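Local coordinates for GTP-binding nuclear protein GSP1 (Encephalitozoon cuniculi, PDB 4DJT) that binds GTP and GDP as a Ran-family small GTPase and probably takes part in protein import into the nucleus and RNA export from it, at residues S86-F91 and K108-V113. Sequence-based numbering, arbitrary orientation.
Unlike the reference sequence in segment 86-91: Leu90 (reference Phe).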
loop_
_atom_site.group_PDB
_atom_site.type_symbol
_atom_site.label_atom_id
_atom_site.label_comp_id
_atom_site.label_asym_id
_atom_site.label_seq_id
_atom_site.Cartn_x
_atom_site.Cartn_y
_atom_site.Cartn_z
ATOM N N SER A 86 7.409 2.141 8.326
ATOM C CA SER A 86 7.118 1.105 9.303
ATOM C C SER A 86 6.561 -0.141 8.643
ATOM O O SER A 86 6.508 -1.181 9.286
ATOM C CB SER A 86 6.117 1.605 10.350
ATOM O OG SER A 86 6.712 2.512 11.235
ATOM N N GLY A 87 6.087 -0.029 7.391
ATOM C CA GLY A 87 5.444 -1.134 6.706
ATOM C C GLY A 87 5.237 -0.819 5.257
ATOM O O GLY A 87 5.507 0.311 4.830
ATOM N N ALA A 88 4.769 -1.818 4.502
ATOM C CA ALA A 88 4.486 -1.670 3.082
ATOM C C ALA A 88 3.223 -2.442 2.748
ATOM O O ALA A 88 2.899 -3.476 3.391
ATOM C CB ALA A 88 5.658 -2.157 2.224
ATOM N N ILE A 89 2.494 -1.949 1.748
ATOM C CA ILE A 89 1.410 -2.654 1.136
ATOM C C ILE A 89 1.837 -2.891 -0.292
ATOM O O ILE A 89 2.138 -1.946 -1.018
ATOM C CB ILE A 89 0.042 -1.885 1.173
ATOM C CG1 ILE A 89 -0.328 -1.527 2.602
ATOM C CG2 ILE A 89 -1.071 -2.736 0.551
ATOM C CD1 ILE A 89 -1.549 -0.620 2.743
ATOM N N LEU A 90 1.970 -4.161 -0.652
ATOM C CA LEU A 90 2.547 -4.553 -1.936
ATOM C C LEU A 90 1.464 -5.156 -2.790
ATOM O O LEU A 90 0.799 -6.108 -2.377
ATOM C CB LEU A 90 3.712 -5.550 -1.696
ATOM C CG LEU A 90 4.315 -6.221 -2.937
ATOM C CD1 LEU A 90 4.912 -5.208 -3.905
ATOM C CD2 LEU A 90 5.359 -7.253 -2.504
ATOM N N PHE A 91 1.204 -4.547 -3.954
ATOM C CA PHE A 91 0.090 -4.943 -4.787
ATOM C C PHE A 91 0.583 -5.692 -6.008
ATOM O O PHE A 91 1.656 -5.393 -6.539
ATOM C CB PHE A 91 -0.632 -3.720 -5.327
ATOM C CG PHE A 91 -1.243 -2.854 -4.270
ATOM C CD1 PHE A 91 -2.588 -2.881 -4.041
ATOM C CD2 PHE A 91 -0.459 -1.976 -3.548
ATOM C CE1 PHE A 91 -3.167 -2.078 -3.041
ATOM C CE2 PHE A 91 -1.015 -1.167 -2.567
ATOM C CZ PHE A 91 -2.372 -1.222 -2.322
ATOM N N LYS A 108 12.427 -7.320 -1.984
ATOM C CA LYS A 108 13.877 -7.180 -1.730
ATOM C C LYS A 108 14.282 -5.706 -1.729
ATOM O O LYS A 108 15.077 -5.291 -0.913
ATOM C CB LYS A 108 14.734 -7.953 -2.749
ATOM N N GLU A 109 13.687 -4.923 -2.617
ATOM C CA GLU A 109 13.994 -3.511 -2.719
ATOM C C GLU A 109 13.576 -2.776 -1.419
ATOM O O GLU A 109 14.342 -1.959 -0.882
ATOM C CB GLU A 109 13.283 -2.942 -3.947
ATOM C CG GLU A 109 13.727 -1.563 -4.373
ATOM C CD GLU A 109 13.053 -1.111 -5.655
ATOM O OE1 GLU A 109 13.134 -1.859 -6.664
ATOM O OE2 GLU A 109 12.443 -0.030 -5.643
ATOM N N PHE A 110 12.393 -3.111 -0.900
ATOM C CA PHE A 110 11.876 -2.517 0.318
ATOM C C PHE A 110 12.734 -2.909 1.524
ATOM O O PHE A 110 13.207 -2.031 2.269
ATOM C CB PHE A 110 10.385 -2.905 0.521
ATOM C CG PHE A 110 9.785 -2.402 1.804
ATOM C CD1 PHE A 110 9.376 -1.082 1.932
ATOM C CD2 PHE A 110 9.622 -3.249 2.889
ATOM C CE1 PHE A 110 8.833 -0.621 3.118
ATOM C CE2 PHE A 110 9.070 -2.791 4.075
ATOM C CZ PHE A 110 8.662 -1.487 4.188
ATOM N N GLN A 111 12.956 -4.218 1.678
ATOM C CA GLN A 111 13.749 -4.753 2.749
ATOM C C GLN A 111 15.210 -4.337 2.682
ATOM O O GLN A 111 15.861 -4.249 3.710
ATOM C CB GLN A 111 13.619 -6.277 2.799
ATOM C CG GLN A 111 12.194 -6.721 2.995
ATOM C CD GLN A 111 12.080 -8.163 3.329
ATOM O OE1 GLN A 111 12.740 -9.002 2.700
ATOM N NE2 GLN A 111 11.267 -8.482 4.320
ATOM N N ALA A 112 15.712 -4.051 1.492
ATOM C CA ALA A 112 17.108 -3.584 1.367
ATOM C C ALA A 112 17.319 -2.211 2.049
ATOM O O ALA A 112 18.423 -1.896 2.485
ATOM C CB ALA A 112 17.508 -3.503 -0.099
ATOM N N VAL A 113 16.253 -1.407 2.120
ATOM C CA VAL A 113 16.277 -0.142 2.846
ATOM C C VAL A 113 15.747 -0.190 4.306
ATOM O O VAL A 113 16.342 0.430 5.181
ATOM C CB VAL A 113 15.519 0.966 2.033
ATOM C CG1 VAL A 113 15.509 2.283 2.796
ATOM C CG2 VAL A 113 16.159 1.159 0.680
#
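A chi1 of 176° puts CG of Phe110 opposite the backbone N and beside the carbonyl carbon, which sends the ring from helix 103-114 toward strand 87-93, and a chi2 of 79° turns one face of that ring to the methyl of Ala88. The geometry fits a CH-pi contact: Ala88 CB lies 3.7 Å from the centroid of the Phe110 ring and only 13° off the ring normal. Its distances to the ring atoms spread little, from 3.6 Å at CE1 of Phe110 to 4.2 Å at CG of the same ring, as expected for a methyl seated over the centre of the face. The outer end of the ring reaches further back along the strand, where CZ of Phe110 approaches the carbonyl carbon of Gly87 at 3.6 Å; this approach is oblique. Strand 87-93 runs parallel to 11-17 on one flank and 120-125 on the other in the central sheet of the Ras-like GTPase fold, and helix 103-114 belongs to the beta-alpha-beta crossover leading from 87-93 to 120-125. Phe110 also touches Ile120 of strand 120-125 and Ala85 in the loop before strand 87-93, while Ala88 meets Ile17 of strand 11-17. All three touching residues are buried, yet the interface between the segments is small, 114 Å² summed over both sides. The side chain of Ala88 is about 10 Å from that of the nucleotide-binding Lys24 and about 14 Å from the bound GDP.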